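Local coordinates for free serine kinase (Thermococcus kodakarensis KOD1, PDB 5X0J), which catalyses the magnesium-dependent, ADP-consuming phosphorylation of free L-serine to O-phospho-L-serine, the first step from serine to cysteine, at residues V19-D24 with A85-L90; Q31-E36 with G70-A75. The protein carries 1 engineered substitution. All coordinates share one frame; numbering follows the deposited sequence. Where two conformers were deposited one is given.

Interaction 1: residues V19-D24 with A85-L90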
# COMPACT_ATOMS: atom_id res chain seq x y z
N VAL A 19 14.23 16.67 -4.70
CA VAL A 19 14.92 16.77 -5.98
C VAL A 19 14.01 16.13 -7.02
O VAL A 19 13.40 15.10 -6.77
CB VAL A 19 16.31 16.09 -5.94
CG1 VAL A 19 16.25 14.65 -5.43
CG2 VAL A 19 16.98 16.15 -7.31
N PHE A 20 13.92 16.75 -8.19
CA PHE A 20 13.18 16.16 -9.28
C PHE A 20 13.92 14.93 -9.79
O PHE A 20 15.12 14.98 -10.04
CB PHE A 20 13.01 17.15 -10.43
CG PHE A 20 12.00 18.24 -10.18
CD1 PHE A 20 10.69 17.95 -9.81
CD2 PHE A 20 12.34 19.57 -10.38
CE1 PHE A 20 9.77 18.95 -9.60
CE2 PHE A 20 11.42 20.58 -10.17
CZ PHE A 20 10.13 20.27 -9.78
N ILE A 21 13.18 13.83 -9.95
CA ILE A 21 13.71 12.60 -10.54
C ILE A 21 12.73 12.19 -11.64
O ILE A 21 11.51 12.30 -11.48
CB ILE A 21 13.87 11.48 -9.48
CG1 ILE A 21 14.89 11.88 -8.41
CG2 ILE A 21 14.28 10.16 -10.13
CD1 ILE A 21 16.33 11.98 -8.88
N GLU A 22 13.28 11.73 -12.76
CA GLU A 22 12.45 11.31 -13.88
C GLU A 22 11.65 10.06 -13.54
O GLU A 22 12.20 9.11 -12.98
CB GLU A 22 13.32 11.09 -15.12
CG GLU A 22 13.93 12.38 -15.66
CD GLU A 22 14.79 12.18 -16.89
OE2 GLU A 22 15.20 13.21 -17.49
N LEU A 23 10.38 10.06 -13.90
CA LEU A 23 9.47 8.94 -13.63
C LEU A 23 9.98 7.64 -14.27
O LEU A 23 9.80 6.57 -13.70
CB LEU A 23 8.04 9.25 -14.09
CG LEU A 23 7.35 10.45 -13.40
CD1 LEU A 23 6.11 10.89 -14.15
CD2 LEU A 23 7.00 10.17 -11.94
N ASP A 24 10.62 7.73 -15.43
CA ASP A 24 11.14 6.53 -16.09
C ASP A 24 12.42 5.95 -15.45
O ASP A 24 12.90 4.91 -15.91
CB ASP A 24 11.33 6.76 -17.61
CG ASP A 24 12.51 7.67 -17.96
OD1 ASP A 24 13.25 8.12 -17.06
OD2 ASP A 24 12.73 7.92 -19.17
N ALA A 85 8.99 13.78 -10.86
CA ALA A 85 8.33 14.01 -9.58
C ALA A 85 9.33 14.47 -8.54
O ALA A 85 10.46 13.96 -8.50
CB ALA A 85 7.65 12.75 -9.09
N PRO A 86 8.91 15.40 -7.64
CA PRO A 86 9.71 15.73 -6.47
C PRO A 86 9.90 14.50 -5.61
O PRO A 86 8.92 13.82 -5.28
CB PRO A 86 8.86 16.76 -5.72
CG PRO A 86 7.88 17.25 -6.69
CD PRO A 86 7.65 16.17 -7.67
N SER A 87 11.15 14.23 -5.26
CA SER A 87 11.53 12.99 -4.60
C SER A 87 12.53 13.23 -3.49
O SER A 87 13.26 14.22 -3.50
CB SER A 87 12.17 12.04 -5.62
OG SER A 87 11.26 11.75 -6.66
N VAL A 88 12.55 12.29 -2.55
CA VAL A 88 13.59 12.21 -1.53
C VAL A 88 14.30 10.88 -1.75
O VAL A 88 13.66 9.82 -1.76
CB VAL A 88 12.99 12.29 -0.11
CG1 VAL A 88 14.07 12.16 0.94
CG2 VAL A 88 12.26 13.60 0.06
N ILE A 89 15.62 10.93 -1.94
CA ILE A 89 16.43 9.73 -2.13
C ILE A 89 16.95 9.26 -0.77
O ILE A 89 17.76 9.94 -0.14
CB ILE A 89 17.61 9.97 -3.09
CG1 ILE A 89 17.09 10.43 -4.46
CG2 ILE A 89 18.46 8.70 -3.23
CD1 ILE A 89 18.16 10.96 -5.39
N LEU A 90 16.50 8.08 -0.35
CA LEU A 90 16.84 7.51 0.95
C LEU A 90 17.94 6.47 0.83
O LEU A 90 18.23 6.00 -0.26
CB LEU A 90 15.62 6.80 1.53
CG LEU A 90 14.37 7.65 1.71
CD1 LEU A 90 13.20 6.76 2.08
CD2 LEU A 90 14.60 8.74 2.76
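Val19 and Ile21 pair antiparallel with Ser87 and Ala85 through four backbone hydrogen bonds, although the two short strand axes run at 107° to each other, so the ribbon is strongly twisted. This ladder attaches edge strand 19-22 to strand 84-90 in the mixed sheet of the ParB-like N-terminal domain. In the Val19-Ser87 pair Val19 N gives a bond of 2.9 Å to Ser87 O and Ser87 N returns one to Val19 O. The Ile21-Ala85 pair is joined in the same reciprocal way, with Ala85 N 3.0 Å from Ile21 O.

Phe20 and Pro86 form the non-hydrogen-bonded pair between them, and their side chains lie alongside each other, pointing the same way; Phe20 CE1 meets Pro86 CG at 3.9 Å. Arg84 adds a cation-pi contact to the Phe20 ring. The side chains of Val19, Ile21, Ala85 and Ser87 project from the other face, where strand 54-58 also touches Ile21, Ala85 and Ser87. There the end of Ile89 reaches Ile21 and Val19 across the pairing: its CD1 comes within 4.1 Å of Ile21 CD1, the two chains crossing at about a right angle, and also touches Val19 CG1. Farther along, Leu23 CD2 rests on the methyl of Ala85.

The hydroxyl of Ser87, placed beside its own backbone N (chi1 -60°), turns back along its strand to give a hydrogen bond to Ala85 O, and OG lies 3.9 Å from Ile21 CB. With an alanine in place of Ser87, Ala85 O is likely to lose its second donor and Ile21 CB the hydroxyl beside it. As built, Ala85 O is gripped from opposite faces of its plane, by Ile21 N at 3.1 Å and by Ser87 OG at 3.0 Å.

Interaction 2: residues Q31-E36 with G70-A75; sequences QLVQKE and GHHRWA. With AMP (adenosine monophosphate), chain B; SEP (phosphoserine), chain C.
The phosphoserine and AMP pocket of the kinase is built partly here, where His72 is clasped between Leu32 and Glu36. Glu36 CG lies over one face of the His72 imidazole, 3.4 Å from the ring centroid, and Leu32 CD2 covers the opposite face at 3.9 Å, both making CH-pi contacts. Val33 N donates to His72 NE2 (3.0 Å, 166° at the hydrogen) almost exactly in the ring plane, fixing the ring's rotation and leaving ND1 to donate to AMP O2P at 2.7 Å. Glu36 reaches the ring with CG anti to its backbone N (chi1 -175°), then bends at chi2 so that its carboxylate stands nearly upright to the imidazole and meets Lys221 in a salt bridge.

Gly70 is the N-cap of helix 71-80, whose first turn presents its amides to both phosphates. Gly70 N, His71 N and His71 ND1 converge on phosphoserine O3P, the last at 2.7 Å and in the ring plane. His72 N joins its own ND1 on AMP O2P, while Arg73 N and NE share AMP O1P and Arg73 NH2 donates to AMP O3P. Elsewhere in the contact Leu32 CD1 meets Ala75 CB at 3.5 Å, tighter than usual van der Waals contact.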
# COMPACT_ATOMS: atom_id res chain seq x y z
N GLN A 31 1.67 -3.54 -6.72
CA GLN A 31 0.49 -3.19 -7.51
C GLN A 31 -0.29 -2.00 -6.93
O GLN A 31 -0.00 -1.51 -5.83
CB GLN A 31 -0.44 -4.40 -7.60
CG GLN A 31 0.15 -5.58 -8.38
CD GLN A 31 -0.67 -6.83 -8.26
OE1 GLN A 31 -1.21 -7.15 -7.20
NE2 GLN A 31 -0.78 -7.57 -9.35
N LEU A 32 -1.28 -1.54 -7.70
CA LEU A 32 -2.09 -0.36 -7.39
C LEU A 32 -3.50 -0.73 -6.92
O LEU A 32 -3.99 -1.80 -7.23
CB LEU A 32 -2.21 0.54 -8.63
CG LEU A 32 -0.91 0.93 -9.33
CD1 LEU A 32 -1.19 1.90 -10.46
CD2 LEU A 32 0.07 1.53 -8.33
N VAL A 33 -4.09 0.17 -6.14
CA VAL A 33 -5.50 0.20 -5.76
C VAL A 33 -6.15 1.30 -6.59
O VAL A 33 -5.71 2.46 -6.57
CB VAL A 33 -5.65 0.54 -4.25
CG1 VAL A 33 -7.12 0.53 -3.83
CG2 VAL A 33 -4.80 -0.42 -3.41
N GLN A 34 -7.21 0.94 -7.33
CA GLN A 34 -7.82 1.88 -8.27
C GLN A 34 -8.29 3.17 -7.62
O GLN A 34 -8.04 4.25 -8.14
CB GLN A 34 -8.97 1.24 -9.04
CG GLN A 34 -9.65 2.22 -10.00
CD GLN A 34 -10.48 1.54 -11.05
OE1 GLN A 34 -10.07 0.52 -11.59
NE2 GLN A 34 -11.63 2.12 -11.38
N LYS A 35 -8.97 3.07 -6.48
CA LYS A 35 -9.47 4.28 -5.80
C LYS A 35 -8.36 5.20 -5.31
O LYS A 35 -8.56 6.41 -5.21
CB LYS A 35 -10.37 3.92 -4.63
CG LYS A 35 -11.68 3.27 -5.01
CD LYS A 35 -12.69 4.20 -5.60
CE LYS A 35 -14.09 3.60 -5.45
NZ LYS A 35 -15.09 4.35 -6.24
N GLU A 36 -7.21 4.64 -4.97
CA GLU A 36 -6.04 5.43 -4.55
C GLU A 36 -5.47 6.20 -5.75
O GLU A 36 -5.16 7.38 -5.66
CB GLU A 36 -4.99 4.50 -3.94
CG GLU A 36 -3.74 5.15 -3.34
CD GLU A 36 -3.91 5.71 -1.94
OE1 GLU A 36 -3.01 5.47 -1.11
OE2 GLU A 36 -4.95 6.34 -1.69
N GLY A 70 5.06 5.82 -3.09
CA GLY A 70 4.64 6.65 -4.22
C GLY A 70 4.20 5.94 -5.48
O GLY A 70 4.28 6.50 -6.57
N HIS A 71 3.70 4.71 -5.37
CA HIS A 71 3.27 3.97 -6.56
C HIS A 71 2.15 4.65 -7.33
O HIS A 71 2.16 4.64 -8.56
CB HIS A 71 2.87 2.56 -6.18
CG HIS A 71 4.04 1.73 -5.80
ND1 HIS A 71 4.64 1.81 -4.57
CD2 HIS A 71 4.80 0.88 -6.53
CE1 HIS A 71 5.68 1.01 -4.53
NE2 HIS A 71 5.81 0.45 -5.72
N HIS A 72 1.22 5.24 -6.60
CA HIS A 72 0.04 5.85 -7.22
C HIS A 72 0.36 7.22 -7.79
O HIS A 72 -0.07 7.55 -8.90
CB HIS A 72 -1.12 5.86 -6.22
CG HIS A 72 -1.51 4.48 -5.78
ND1 HIS A 72 -0.82 3.78 -4.82
CD2 HIS A 72 -2.46 3.64 -6.24
CE1 HIS A 72 -1.36 2.59 -4.67
NE2 HIS A 72 -2.36 2.49 -5.51
N ARG A 73 1.15 7.99 -7.05
CA ARG A 73 1.67 9.24 -7.61
C ARG A 73 2.44 8.96 -8.92
O ARG A 73 2.24 9.65 -9.94
CB ARG A 73 2.57 9.97 -6.62
CG ARG A 73 1.81 10.80 -5.60
CD ARG A 73 2.67 11.17 -4.41
NE ARG A 73 2.89 10.02 -3.53
CZ ARG A 73 3.76 9.98 -2.52
NH1 ARG A 73 4.51 11.05 -2.22
NH2 ARG A 73 3.86 8.89 -1.77
N TRP A 74 3.31 7.95 -8.89
CA TRP A 74 4.12 7.62 -10.07
C TRP A 74 3.24 7.20 -11.25
O TRP A 74 3.36 7.74 -12.35
CB TRP A 74 5.13 6.52 -9.71
CG TRP A 74 5.85 5.87 -10.85
CD1 TRP A 74 6.92 6.37 -11.55
CD2 TRP A 74 5.56 4.59 -11.41
NE1 TRP A 74 7.32 5.46 -12.50
CE2 TRP A 74 6.51 4.36 -12.44
CE3 TRP A 74 4.60 3.59 -11.13
CZ2 TRP A 74 6.50 3.18 -13.22
CZ3 TRP A 74 4.61 2.42 -11.89
CH2 TRP A 74 5.55 2.23 -12.93
N ALA A 75 2.32 6.27 -11.02
CA ALA A 75 1.43 5.81 -12.08
C ALA A 75 0.50 6.92 -12.57
O ALA A 75 0.26 7.05 -13.77
CB ALA A 75 0.60 4.63 -11.60
P AMP B . 1.14 6.70 -3.28
O1P AMP B . 1.51 7.75 -4.31
O2P AMP B . 1.14 5.30 -3.84
O3P AMP B . 1.92 6.88 -2.01
O5' AMP B . -0.41 6.96 -2.91
C5' AMP B . -1.06 8.20 -3.16
C4' AMP B . -0.43 9.31 -2.35
O4' AMP B . -0.73 10.56 -2.95
C3' AMP B . -0.93 9.49 -0.90
O3' AMP B . 0.20 9.53 -0.03
C2' AMP B . -1.66 10.83 -0.83
O2' AMP B . -1.52 11.49 0.42
C1' AMP B . -0.93 11.52 -1.95
N9 AMP B . -1.56 12.71 -2.55
C8 AMP B . -2.87 13.01 -2.63
N7 AMP B . -3.05 14.19 -3.29
C5 AMP B . -1.83 14.63 -3.63
C6 AMP B . -1.30 15.81 -4.33
N6 AMP B . -2.14 16.75 -4.80
N1 AMP B . 0.05 15.89 -4.47
C2 AMP B . 0.90 14.95 -4.00
N3 AMP B . 0.48 13.85 -3.34
C4 AMP B . -0.85 13.65 -3.14
N SEP C . 5.15 1.54 -0.30
CA SEP C . 4.18 2.44 0.40
CB SEP C . 2.78 1.84 0.29
OG SEP C . 2.44 1.69 -1.08
C SEP C . 4.61 2.67 1.82
O SEP C . 3.79 3.11 2.66
OXT SEP C . 5.78 2.44 2.18
P SEP C . 2.16 2.98 -2.03
O1P SEP C . 1.63 4.05 -1.09
O2P SEP C . 1.14 2.44 -2.98
O3P SEP C . 3.48 3.30 -2.67

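In the fold
Both interactions belong to the ParB-like N-terminal domain, with centres about 16 Å apart, and the pairing of 31-36 with 70-75 falls within the chain excursion that begins and ends at interaction 1. Strand 84-90 is the next element after helix 71-80, so the helix that binds the phosphates in interaction 2 is followed by the strand paired in interaction 1. The two meet where Trp74 NE1 lies 3.0 Å from Leu23 O, a probable hydrogen bond. Interaction 1 stands back from the ligands: the Pro86 side chain is about 8 Å from AMP, and that of Ala85 about 6 Å from the side chain of Arg73, which holds the AMP phosphate.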